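Local coordinates for nitronate monooxygenase family protein (Pseudomonas aeruginosa, PDB 4QIT) that catalyses the FMN-dependent oxidative denitrification of alkyl nitronates by molecular oxygen, with the toxin propionate 3-nitronate as its best substrate, at residues Leu111-Leu116 against Tyr305-Asp310; Lys97-Glu102 against Lys313-Ala318; Ile156-Cys161 against Gly175-Val180; Arg90-Tyr95 against Gly298-Pro303. The protein carries 1 engineered substitution. One frame throughout, in Å; residues are numbered along the deposited sequence.

Contact 1 of 4, residues Leu111-Leu116 against Tyr305-Asp310; sequences LKNIYL and YPFVYD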
# COMPACT_ATOMS: atom_id res chain seq x y z
N LEU A 111 -6.72 -14.32 -30.71
CA LEU A 111 -6.12 -13.22 -29.97
C LEU A 111 -4.73 -12.94 -30.51
O LEU A 111 -4.07 -13.83 -31.06
CB LEU A 111 -6.05 -13.55 -28.48
CG LEU A 111 -7.40 -13.78 -27.81
CD1 LEU A 111 -7.20 -14.02 -26.33
CD2 LEU A 111 -8.32 -12.59 -28.05
N LYS A 112 -4.29 -11.70 -30.35
CA LYS A 112 -3.03 -11.24 -30.92
C LYS A 112 -2.14 -10.59 -29.86
O LYS A 112 -2.63 -10.12 -28.82
CB LYS A 112 -3.28 -10.23 -32.04
CG LYS A 112 -4.19 -10.73 -33.16
CD LYS A 112 -4.41 -9.62 -34.19
CE LYS A 112 -5.45 -9.99 -35.23
NZ LYS A 112 -6.82 -9.97 -34.65
N ASN A 113 -0.85 -10.56 -30.14
CA ASN A 113 0.13 -9.93 -29.27
C ASN A 113 0.12 -8.42 -29.50
O ASN A 113 0.99 -7.87 -30.17
CB ASN A 113 1.51 -10.52 -29.57
CG ASN A 113 2.55 -10.09 -28.58
OD1 ASN A 113 2.24 -9.51 -27.55
ND2 ASN A 113 3.81 -10.40 -28.87
N ILE A 114 -0.87 -7.75 -28.93
CA ILE A 114 -1.16 -6.37 -29.32
C ILE A 114 -0.14 -5.35 -28.81
O ILE A 114 -0.01 -4.26 -29.38
CB ILE A 114 -2.56 -5.94 -28.88
CG1 ILE A 114 -2.73 -6.13 -27.38
CG2 ILE A 114 -3.60 -6.73 -29.64
CD1 ILE A 114 -3.95 -5.39 -26.82
N TYR A 115 0.57 -5.68 -27.74
CA TYR A 115 1.57 -4.78 -27.20
C TYR A 115 2.94 -5.45 -27.28
O TYR A 115 3.31 -6.23 -26.40
CB TYR A 115 1.28 -4.45 -25.72
CG TYR A 115 0.05 -3.61 -25.47
CD1 TYR A 115 -0.55 -2.88 -26.48
CD2 TYR A 115 -0.51 -3.55 -24.19
CE1 TYR A 115 -1.69 -2.11 -26.23
CE2 TYR A 115 -1.63 -2.79 -23.94
CZ TYR A 115 -2.22 -2.07 -24.96
OH TYR A 115 -3.34 -1.31 -24.70
N LEU A 116 3.69 -5.15 -28.34
CA LEU A 116 5.01 -5.73 -28.47
C LEU A 116 5.95 -5.11 -27.45
O LEU A 116 6.02 -3.88 -27.31
CB LEU A 116 5.57 -5.55 -29.88
CG LEU A 116 4.77 -6.19 -31.01
CD1 LEU A 116 5.45 -5.92 -32.35
CD2 LEU A 116 4.59 -7.67 -30.78
N TYR A 305 -0.22 -12.16 -20.68
CA TYR A 305 -0.23 -10.77 -21.10
C TYR A 305 0.57 -10.67 -22.41
O TYR A 305 1.62 -11.29 -22.53
CB TYR A 305 0.43 -9.94 -20.00
CG TYR A 305 0.56 -8.47 -20.31
CD1 TYR A 305 -0.47 -7.58 -20.03
CD2 TYR A 305 1.73 -7.97 -20.86
CE1 TYR A 305 -0.35 -6.22 -20.31
CE2 TYR A 305 1.87 -6.62 -21.15
CZ TYR A 305 0.83 -5.75 -20.87
OH TYR A 305 0.99 -4.41 -21.16
N PRO A 306 0.10 -9.87 -23.38
CA PRO A 306 -1.07 -9.01 -23.36
C PRO A 306 -2.27 -9.58 -24.15
O PRO A 306 -3.20 -8.84 -24.49
CB PRO A 306 -0.54 -7.76 -24.08
CG PRO A 306 0.32 -8.35 -25.18
CD PRO A 306 0.92 -9.63 -24.59
N PHE A 307 -2.24 -10.88 -24.44
CA PHE A 307 -3.33 -11.52 -25.17
C PHE A 307 -4.67 -11.33 -24.46
O PHE A 307 -5.70 -11.14 -25.11
CB PHE A 307 -3.04 -13.01 -25.40
CG PHE A 307 -1.77 -13.27 -26.16
CD1 PHE A 307 -1.77 -13.25 -27.56
CD2 PHE A 307 -0.58 -13.52 -25.49
CE1 PHE A 307 -0.59 -13.48 -28.26
CE2 PHE A 307 0.60 -13.75 -26.19
CZ PHE A 307 0.59 -13.73 -27.57
N VAL A 308 -4.66 -11.41 -23.13
CA VAL A 308 -5.88 -11.17 -22.36
C VAL A 308 -6.47 -9.80 -22.67
O VAL A 308 -7.68 -9.67 -22.87
CB VAL A 308 -5.63 -11.30 -20.85
CG1 VAL A 308 -6.90 -10.98 -20.05
CG2 VAL A 308 -5.14 -12.70 -20.52
N TYR A 309 -5.62 -8.77 -22.74
CA TYR A 309 -6.12 -7.44 -23.05
C TYR A 309 -6.73 -7.34 -24.45
O TYR A 309 -7.68 -6.59 -24.66
CB TYR A 309 -5.04 -6.36 -22.84
CG TYR A 309 -5.64 -4.99 -22.56
CD1 TYR A 309 -6.77 -4.85 -21.78
CD2 TYR A 309 -5.06 -3.83 -23.08
CE1 TYR A 309 -7.33 -3.61 -21.50
CE2 TYR A 309 -5.62 -2.58 -22.81
CZ TYR A 309 -6.75 -2.48 -22.02
OH TYR A 309 -7.31 -1.26 -21.74
N ASP A 310 -6.22 -8.11 -25.40
CA ASP A 310 -6.81 -8.15 -26.73
C ASP A 310 -8.25 -8.65 -26.66
O ASP A 310 -9.14 -8.10 -27.31
CB ASP A 310 -5.96 -9.03 -27.65
CG ASP A 310 -6.33 -8.89 -29.12
OD1 ASP A 310 -6.69 -7.77 -29.55
OD2 ASP A 310 -6.27 -9.90 -29.85
O HOH W 1 -7.82 -10.29 -31.88

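Contact 2 of 4, residues Lys97-Glu102 against Lys313-Ala318; sequences KPLFAE and KALQTA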
# COMPACT_ATOMS: atom_id res chain seq x y z
N LYS A 97 -17.86 -15.76 -23.72
CA LYS A 97 -18.93 -15.78 -24.72
C LYS A 97 -20.27 -15.15 -24.28
O LYS A 97 -20.86 -14.38 -25.03
CB LYS A 97 -19.12 -17.21 -25.23
CG LYS A 97 -19.61 -17.32 -26.65
CD LYS A 97 -19.34 -18.73 -27.17
CE LYS A 97 -19.51 -18.80 -28.68
NZ LYS A 97 -18.24 -19.24 -29.34
N PRO A 98 -20.74 -15.47 -23.06
CA PRO A 98 -22.02 -14.85 -22.66
C PRO A 98 -21.96 -13.33 -22.52
O PRO A 98 -22.97 -12.66 -22.76
CB PRO A 98 -22.30 -15.49 -21.29
CG PRO A 98 -21.55 -16.78 -21.31
CD PRO A 98 -20.30 -16.48 -22.08
N LEU A 99 -20.80 -12.79 -22.13
CA LEU A 99 -20.64 -11.34 -22.04
C LEU A 99 -20.75 -10.67 -23.42
O LEU A 99 -21.41 -9.63 -23.58
CB LEU A 99 -19.31 -10.99 -21.37
CG LEU A 99 -19.16 -11.55 -19.96
CD1 LEU A 99 -17.75 -11.31 -19.42
CD2 LEU A 99 -20.22 -10.95 -19.03
N PHE A 100 -20.10 -11.27 -24.42
CA PHE A 100 -20.20 -10.75 -25.77
C PHE A 100 -21.64 -10.84 -26.26
O PHE A 100 -22.15 -9.92 -26.92
CB PHE A 100 -19.29 -11.53 -26.72
CG PHE A 100 -17.83 -11.14 -26.64
CD1 PHE A 100 -17.33 -10.12 -27.42
CD2 PHE A 100 -16.96 -11.81 -25.78
CE1 PHE A 100 -16.00 -9.77 -27.36
CE2 PHE A 100 -15.62 -11.45 -25.71
CZ PHE A 100 -15.14 -10.43 -26.50
N ALA A 101 -22.31 -11.94 -25.90
CA ALA A 101 -23.68 -12.20 -26.36
C ALA A 101 -24.69 -11.18 -25.82
O ALA A 101 -25.69 -10.90 -26.47
CB ALA A 101 -24.10 -13.63 -26.02
N GLU A 102 -24.42 -10.64 -24.63
CA GLU A 102 -25.24 -9.56 -24.07
C GLU A 102 -25.36 -8.38 -25.03
O GLU A 102 -26.35 -7.63 -25.01
CB GLU A 102 -24.63 -9.04 -22.77
CG GLU A 102 -24.80 -9.93 -21.55
CD GLU A 102 -24.40 -9.23 -20.27
OE1 GLU A 102 -23.84 -9.90 -19.37
OE2 GLU A 102 -24.65 -8.01 -20.15
N LYS A 313 -10.35 -5.88 -24.95
CA LYS A 313 -10.60 -4.78 -25.88
C LYS A 313 -11.75 -5.09 -26.84
O LYS A 313 -12.59 -4.24 -27.12
CB LYS A 313 -9.33 -4.38 -26.63
CG LYS A 313 -8.39 -3.55 -25.81
CD LYS A 313 -7.18 -3.13 -26.64
CE LYS A 313 -6.74 -1.71 -26.32
NZ LYS A 313 -6.01 -1.11 -27.47
N ALA A 314 -11.79 -6.33 -27.32
CA ALA A 314 -12.90 -6.76 -28.16
C ALA A 314 -14.24 -6.66 -27.42
O ALA A 314 -15.23 -6.21 -27.99
CB ALA A 314 -12.68 -8.18 -28.66
N LEU A 315 -14.27 -7.06 -26.16
CA LEU A 315 -15.50 -6.98 -25.37
C LEU A 315 -15.88 -5.53 -25.10
O LEU A 315 -17.04 -5.16 -25.19
CB LEU A 315 -15.36 -7.79 -24.07
CG LEU A 315 -16.58 -7.80 -23.16
CD1 LEU A 315 -17.83 -8.29 -23.89
CD2 LEU A 315 -16.31 -8.66 -21.93
N GLN A 316 -14.88 -4.71 -24.80
CA GLN A 316 -15.09 -3.28 -24.61
C GLN A 316 -15.72 -2.65 -25.84
O GLN A 316 -16.61 -1.80 -25.73
CB GLN A 316 -13.76 -2.59 -24.27
CG GLN A 316 -13.27 -2.90 -22.86
CD GLN A 316 -11.87 -2.38 -22.61
OE1 GLN A 316 -11.12 -2.10 -23.54
NE2 GLN A 316 -11.51 -2.23 -21.33
N THR A 317 -15.26 -3.08 -27.01
CA THR A 317 -15.74 -2.54 -28.28
C THR A 317 -17.20 -2.92 -28.48
O THR A 317 -18.02 -2.09 -28.87
CB THR A 317 -14.88 -3.04 -29.46
OG1 THR A 317 -13.54 -2.55 -29.31
CG2 THR A 317 -15.43 -2.54 -30.79
N ALA A 318 -17.53 -4.17 -28.17
CA ALA A 318 -18.90 -4.64 -28.31
C ALA A 318 -19.82 -3.93 -27.32
O ALA A 318 -20.95 -3.57 -27.66
CB ALA A 318 -18.96 -6.14 -28.12

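Contact 3 of 4, residues Ile156-Cys161 against Gly175-Val180; sequences IRVLVC and GADAVV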
# COMPACT_ATOMS: atom_id res chain seq x y z
N ILE A 156 20.03 10.83 -24.32
CA ILE A 156 18.74 10.50 -23.70
C ILE A 156 18.90 10.08 -22.23
O ILE A 156 19.79 9.29 -21.90
CB ILE A 156 18.04 9.37 -24.48
CG1 ILE A 156 17.86 9.76 -25.95
CG2 ILE A 156 16.71 8.99 -23.83
CD1 ILE A 156 17.50 8.60 -26.86
N ARG A 157 18.05 10.61 -21.35
CA ARG A 157 18.00 10.14 -19.97
C ARG A 157 17.06 8.94 -19.89
O ARG A 157 15.98 8.97 -20.47
CB ARG A 157 17.49 11.24 -19.03
CG ARG A 157 18.28 12.54 -19.10
CD ARG A 157 19.74 12.33 -18.77
NE ARG A 157 20.42 13.61 -18.62
CZ ARG A 157 21.74 13.77 -18.68
NH1 ARG A 157 22.52 12.73 -18.90
NH2 ARG A 157 22.27 14.98 -18.52
N VAL A 158 17.47 7.89 -19.18
CA VAL A 158 16.69 6.65 -19.13
C VAL A 158 16.13 6.39 -17.73
O VAL A 158 16.88 6.33 -16.74
CB VAL A 158 17.53 5.43 -19.57
CG1 VAL A 158 16.72 4.14 -19.41
CG2 VAL A 158 17.99 5.60 -21.02
N LEU A 159 14.81 6.22 -17.66
CA LEU A 159 14.14 5.90 -16.40
C LEU A 159 13.55 4.50 -16.49
O LEU A 159 13.10 4.08 -17.56
CB LEU A 159 13.00 6.87 -16.11
CG LEU A 159 13.21 8.39 -16.15
CD1 LEU A 159 12.18 9.07 -15.26
CD2 LEU A 159 14.61 8.80 -15.75
N VAL A 160 13.54 3.78 -15.37
CA VAL A 160 12.85 2.49 -15.31
C VAL A 160 12.03 2.40 -14.02
O VAL A 160 12.50 2.80 -12.96
CB VAL A 160 13.83 1.29 -15.37
CG1 VAL A 160 13.07 -0.03 -15.43
CG2 VAL A 160 14.76 1.39 -16.57
N CYS A 161 10.81 1.90 -14.13
CA CYS A 161 9.96 1.70 -12.97
C CYS A 161 10.35 0.45 -12.18
O CYS A 161 10.67 -0.60 -12.77
CB CYS A 161 8.51 1.58 -13.44
SG CYS A 161 7.34 1.31 -12.12
N GLY A 175 21.95 0.32 -15.66
CA GLY A 175 22.62 1.58 -15.92
C GLY A 175 21.72 2.79 -16.08
O GLY A 175 22.16 3.83 -16.57
N ALA A 176 20.46 2.68 -15.64
CA ALA A 176 19.50 3.77 -15.80
C ALA A 176 19.92 5.04 -15.04
O ALA A 176 20.68 4.97 -14.07
CB ALA A 176 18.10 3.32 -15.35
N ASP A 177 19.41 6.18 -15.49
CA ASP A 177 19.66 7.45 -14.84
C ASP A 177 18.80 7.68 -13.59
O ASP A 177 19.18 8.44 -12.71
CB ASP A 177 19.43 8.60 -15.82
CG ASP A 177 20.40 8.55 -17.00
OD1 ASP A 177 21.56 8.96 -16.81
OD2 ASP A 177 20.01 8.11 -18.10
N ALA A 178 17.63 7.04 -13.54
CA ALA A 178 16.74 7.18 -12.39
C ALA A 178 15.77 6.02 -12.30
O ALA A 178 15.48 5.36 -13.30
CB ALA A 178 15.98 8.51 -12.46
N VAL A 179 15.29 5.77 -11.08
CA VAL A 179 14.30 4.73 -10.84
C VAL A 179 12.98 5.40 -10.47
O VAL A 179 12.95 6.34 -9.67
CB VAL A 179 14.77 3.73 -9.74
CG1 VAL A 179 14.98 4.44 -8.39
CG2 VAL A 179 13.77 2.58 -9.59
N VAL A 180 11.91 4.94 -11.10
CA VAL A 180 10.57 5.39 -10.74
C VAL A 180 10.00 4.37 -9.76
O VAL A 180 9.69 3.23 -10.13
CB VAL A 180 9.66 5.51 -11.96
CG1 VAL A 180 8.26 5.96 -11.53
CG2 VAL A 180 10.25 6.49 -12.99
O HOH W 2 21.98 9.93 -19.88

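Contact 4 of 4, residues Arg90-Tyr95 against Gly298-Pro303; sequences RAWLDY and GVPPLP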
# COMPACT_ATOMS: atom_id res chain seq x y z
N ARG A 90 -8.40 -19.95 -26.48
CA ARG A 90 -9.70 -20.42 -26.94
C ARG A 90 -10.64 -20.65 -25.75
O ARG A 90 -11.80 -20.26 -25.79
CB ARG A 90 -9.53 -21.72 -27.74
CG ARG A 90 -10.81 -22.23 -28.40
CD ARG A 90 -10.46 -23.36 -29.36
NE ARG A 90 -11.63 -24.09 -29.83
CZ ARG A 90 -11.60 -24.97 -30.83
NH1 ARG A 90 -10.46 -25.22 -31.46
NH2 ARG A 90 -12.71 -25.60 -31.20
N ALA A 91 -10.12 -21.26 -24.69
CA ALA A 91 -10.90 -21.51 -23.49
C ALA A 91 -11.34 -20.20 -22.81
O ALA A 91 -12.45 -20.10 -22.27
CB ALA A 91 -10.13 -22.40 -22.51
N TRP A 92 -10.46 -19.20 -22.85
CA TRP A 92 -10.76 -17.90 -22.26
C TRP A 92 -11.89 -17.22 -23.03
O TRP A 92 -12.85 -16.73 -22.43
CB TRP A 92 -9.52 -17.02 -22.22
CG TRP A 92 -9.73 -15.76 -21.43
CD1 TRP A 92 -9.88 -14.49 -21.92
CD2 TRP A 92 -9.83 -15.67 -20.01
NE1 TRP A 92 -10.08 -13.61 -20.88
CE2 TRP A 92 -10.05 -14.31 -19.69
CE3 TRP A 92 -9.77 -16.60 -18.97
CZ2 TRP A 92 -10.20 -13.86 -18.38
CZ3 TRP A 92 -9.92 -16.16 -17.66
CH2 TRP A 92 -10.14 -14.80 -17.38
N LEU A 93 -11.77 -17.20 -24.35
CA LEU A 93 -12.81 -16.65 -25.22
C LEU A 93 -14.16 -17.37 -25.01
O LEU A 93 -15.19 -16.72 -24.91
CB LEU A 93 -12.38 -16.73 -26.68
CG LEU A 93 -11.22 -15.79 -27.03
CD1 LEU A 93 -10.61 -16.16 -28.38
CD2 LEU A 93 -11.71 -14.35 -27.04
N ASP A 94 -14.13 -18.70 -24.93
CA ASP A 94 -15.37 -19.45 -24.69
C ASP A 94 -16.03 -19.03 -23.38
O ASP A 94 -17.26 -18.91 -23.29
CB ASP A 94 -15.09 -20.96 -24.68
CG ASP A 94 -14.77 -21.52 -26.05
OD1 ASP A 94 -14.94 -20.80 -27.06
OD2 ASP A 94 -14.36 -22.69 -26.12
N TYR A 95 -15.21 -18.82 -22.36
CA TYR A 95 -15.68 -18.35 -21.06
C TYR A 95 -16.33 -16.97 -21.15
O TYR A 95 -17.33 -16.71 -20.47
CB TYR A 95 -14.52 -18.32 -20.05
CG TYR A 95 -14.95 -17.87 -18.67
CD1 TYR A 95 -15.68 -18.71 -17.84
CD2 TYR A 95 -14.62 -16.61 -18.20
CE1 TYR A 95 -16.08 -18.30 -16.58
CE2 TYR A 95 -15.01 -16.19 -16.94
CZ TYR A 95 -15.74 -17.04 -16.14
OH TYR A 95 -16.13 -16.63 -14.88
N GLY A 298 -14.87 -22.50 -12.16
CA GLY A 298 -15.37 -22.35 -13.52
C GLY A 298 -14.51 -21.46 -14.39
O GLY A 298 -14.59 -21.53 -15.62
N VAL A 299 -13.70 -20.61 -13.77
CA VAL A 299 -12.82 -19.72 -14.52
C VAL A 299 -11.61 -20.49 -15.05
O VAL A 299 -10.82 -21.01 -14.26
CB VAL A 299 -12.34 -18.53 -13.67
CG1 VAL A 299 -11.46 -17.59 -14.50
CG2 VAL A 299 -13.53 -17.77 -13.09
N PRO A 300 -11.45 -20.55 -16.38
CA PRO A 300 -10.32 -21.29 -16.95
C PRO A 300 -9.02 -20.53 -16.73
O PRO A 300 -9.06 -19.35 -16.36
CB PRO A 300 -10.67 -21.35 -18.44
CG PRO A 300 -11.50 -20.13 -18.69
CD PRO A 300 -12.27 -19.88 -17.42
N PRO A 301 -7.87 -21.20 -16.93
CA PRO A 301 -6.58 -20.52 -16.71
C PRO A 301 -6.42 -19.27 -17.58
O PRO A 301 -6.84 -19.23 -18.74
CB PRO A 301 -5.56 -21.59 -17.13
CG PRO A 301 -6.26 -22.89 -16.89
CD PRO A 301 -7.70 -22.63 -17.25
N LEU A 302 -5.82 -18.25 -16.99
CA LEU A 302 -5.62 -16.98 -17.68
C LEU A 302 -4.56 -17.11 -18.77
O LEU A 302 -3.46 -17.62 -18.50
CB LEU A 302 -5.15 -15.94 -16.67
CG LEU A 302 -5.32 -14.46 -16.97
CD1 LEU A 302 -6.78 -14.13 -17.19
CD2 LEU A 302 -4.76 -13.64 -15.81
N PRO A 303 -4.87 -16.64 -19.99
CA PRO A 303 -3.80 -16.51 -21.00
C PRO A 303 -2.72 -15.51 -20.57
O PRO A 303 -2.87 -14.83 -19.56
CB PRO A 303 -4.56 -15.99 -22.25
CG PRO A 303 -5.99 -16.40 -22.02
CD PRO A 303 -6.20 -16.31 -20.53

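Contact 1 of 4, residues Leu111-Leu116 against Tyr305-Asp310
The ring of Tyr115 is met at its edge, near its own plane, by the hydroxyl of Tyr305, whose OH lies 3.5 Å from Tyr115 CD2, while Ile114 CD1 of its own segment rests on one face toward the rim. The ring planes of Tyr309 and Tyr115 stand at 55°, and Tyr115 OH comes to the edge of the Tyr309 ring, 3.2 Å from Tyr309 CE2. Pro306 CB sits over the centre of one face of Tyr305. Another aromatic of the 305-310 segment, Phe307, brings CD1 and CE1 obliquely against the backbone of Lys112 and Asn113, with CE1 3.5 Å from Asn113 N; Leu111 C lies at its edge, and Asn113 CB adds an apolar touch at its far end.

Pro306 stands at the N-cap of helix 307-320 behind a cis peptide bond, and Asn113 centres an inverse gamma turn. Helix start and loop meet beside the active site of this TIM-barrel flavoenzyme: Tyr115 touches Leu27, an FMN-binding residue, and Tyr305 lies about 5 Å from the bound nitroethane, measured from its side chain. A proline suits the N-cap, where no backbone N-H is needed to continue a helix.

Farther along, Asp310 supplies the polar grip. A chi1 of -168° places its carboxylate across from the backbone N and against the loop, and OD2 takes the N-H of Lys112 at 2.7 Å, the donor standing above the carboxylate plane. Water 1 donates to the same oxygen and accepts from Lys112 NZ, joining the opposite charges without direct contact. Ile114 CG2 lies against the other oxygen, 3.3 Å from Asp310 OD1.

Contact 2 of 4, residues Lys97-Glu102 against Lys313-Ala318
Leu99, placed at a kink where its own N and that of Pro98 make no bond to the preceding turn, is the first residue of the segment to reach the other helix: its CB lies 3.8 Å from Leu315 CD2, and its CD1 meets the same methyl. A proline has no N-H to give at such a kink, and Pro98 is accommodated on the exposed side.

Phe100 follows and, with Leu315, carries the contact. Leu315 CD1 stands almost exactly over the middle of its ring, 3.9 Å from the centroid and 8° off the normal, a CH-pi contact, while Leu315 CB comes down beside it, 3.6 Å from Phe100 CZ. The segments 97-101 and 313-318 of helices 86-101 and 307-320 have axes 23° from parallel and 9.9 Å apart at closest approach, a pairing of two helices outside the parallel barrel sheet. Small residues border the aromatic ring: Ala314 CB lies at its edge in the ring plane, 3.9 Å from Phe100 CE1, and Ala318 CB approaches CD1 obliquely one turn later. Two alanines let the flat ring lie close to the helix backbone, and Phe100 CE1 reaches 3.4 Å from Leu315 N.

The Leu315 side chain extends opposite its own backbone N (chi1 -179°), which carries its two methyls across to the other helix: CD1 goes to the ring and CD2 to Leu99. Phe100 also touches Pro108, and Leu315 touches Phe327. Last in the segment, Glu102 forms a salt bridge with Arg289 of a loop, which Leu99 also touches.

Contact 3 of 4, residues Ile156-Cys161 against Gly175-Val180
Strands 157-161 and 178-180 run parallel, their local axes 33° apart, with Val160 N giving to Ala178 O at 3.2 Å and Val160 O receiving Val180 N at 2.9 Å. They are neighbours in the TIM barrel, joined through helix 165-173 as a beta-alpha-beta unit. Leu159 and Cys161 share one face with Ala178 and Val180; there Leu159 CD2 packs on Ala178 CB at 3.6 Å and CD1 on Val180 CG2. On the other face Val160 and Val179 meet Val171 of the connecting helix, as does Ala176, so branched and small apolar groups fill that layer. The side chain of Cys161 is about 6 Å from the bound FMN.

Before the second strand becomes regular, Asp177 takes over the pairing. Its N gives to Val158 O, and its OD2 accepts Val158 N at 2.8 Å, nearly straight (168°), on the anti side of the carboxylate. Water 2 accepts from Arg157 NH1 and lies within reach of Ile156 O and Asp177 OD2, with too few protons for every acceptor around it; Arg157 NE binds Leu14 O. Gln152 NE2 is a second donor to Asp177 OD2. With N-H donors converging on this oxygen and an arginine close by, the aspartate is probably ionised, its carboxylate standing in for a strand carbonyl where the pairing of these two strands begins.

Contact 4 of 4, residues Arg90-Tyr95 against Gly298-Pro303
Trp92 and Tyr95, one turn apart on helix 86-101, press against residues 298-303, an extended loop whose run of prolines takes polyproline-II-like backbone angles from Val299 to Pro303. The helix-to-loop contact joins two outlying parts of the chain, away from the flavin site, and no hydrogen bond crosses it.

The indole of Trp92 leaves the helix on the far side of CB from the backbone N (chi1 -171°), which swings it toward the loop. Its CB abuts Pro303 CG at 3.6 Å, and the next atoms, CG and CD2, lie under Pro303 CD, which sits on one face of the indole near the rim; CG is 3.7 Å from that carbon. Farther out, CE3 and CZ3 turn their edge to the carbonyl of Pro300, whose O lies in the ring plane 3.6 Å from CZ3. CZ3 also meets a methyl of Val299. At the tip, Leu302 CD1 stands over the same face as Pro303 and makes a CH-pi contact with the six-membered ring, 3.7 Å from its centroid. Such a large flat side chain can serve a whole strip of loop at once, and prolines suit that strip because they have no N-H left to satisfy against an apolar surface.

Tyr95 receives the other half of the loop. Pro300 CD lies over its face, 3.9 Å from the centroid and 27° off the normal, with Val299 CA over that face as well, while the proline ring also bears on Ala91. Gly298 O comes near Tyr95 CE1, and beyond it Tyr95 OH touches Val299 CG2 at 3.4 Å.

How the contacts relate
Contact 3 is the buried one, two neighbouring barrel strands held by a ladder of backbone bonds, and it lies across the centre of the chain from contacts 2 and 4. Those two, partly buried, use successive turns of helix 86-101 and rest on apolar and CH-pi packing without a hydrogen bond between their segments. Contact 1 adds a carboxylate and a water to its aromatic packing and lies nearer the bound nitroethane than contact 3 does, about 5 Å from the Tyr305 side chain against about 10 Å from that of Cys161. It shares helix 307-320 with contact 2, and meets contact 4 through Val308, which packs on Leu302 and Pro303. Contact 3 touches none of the others.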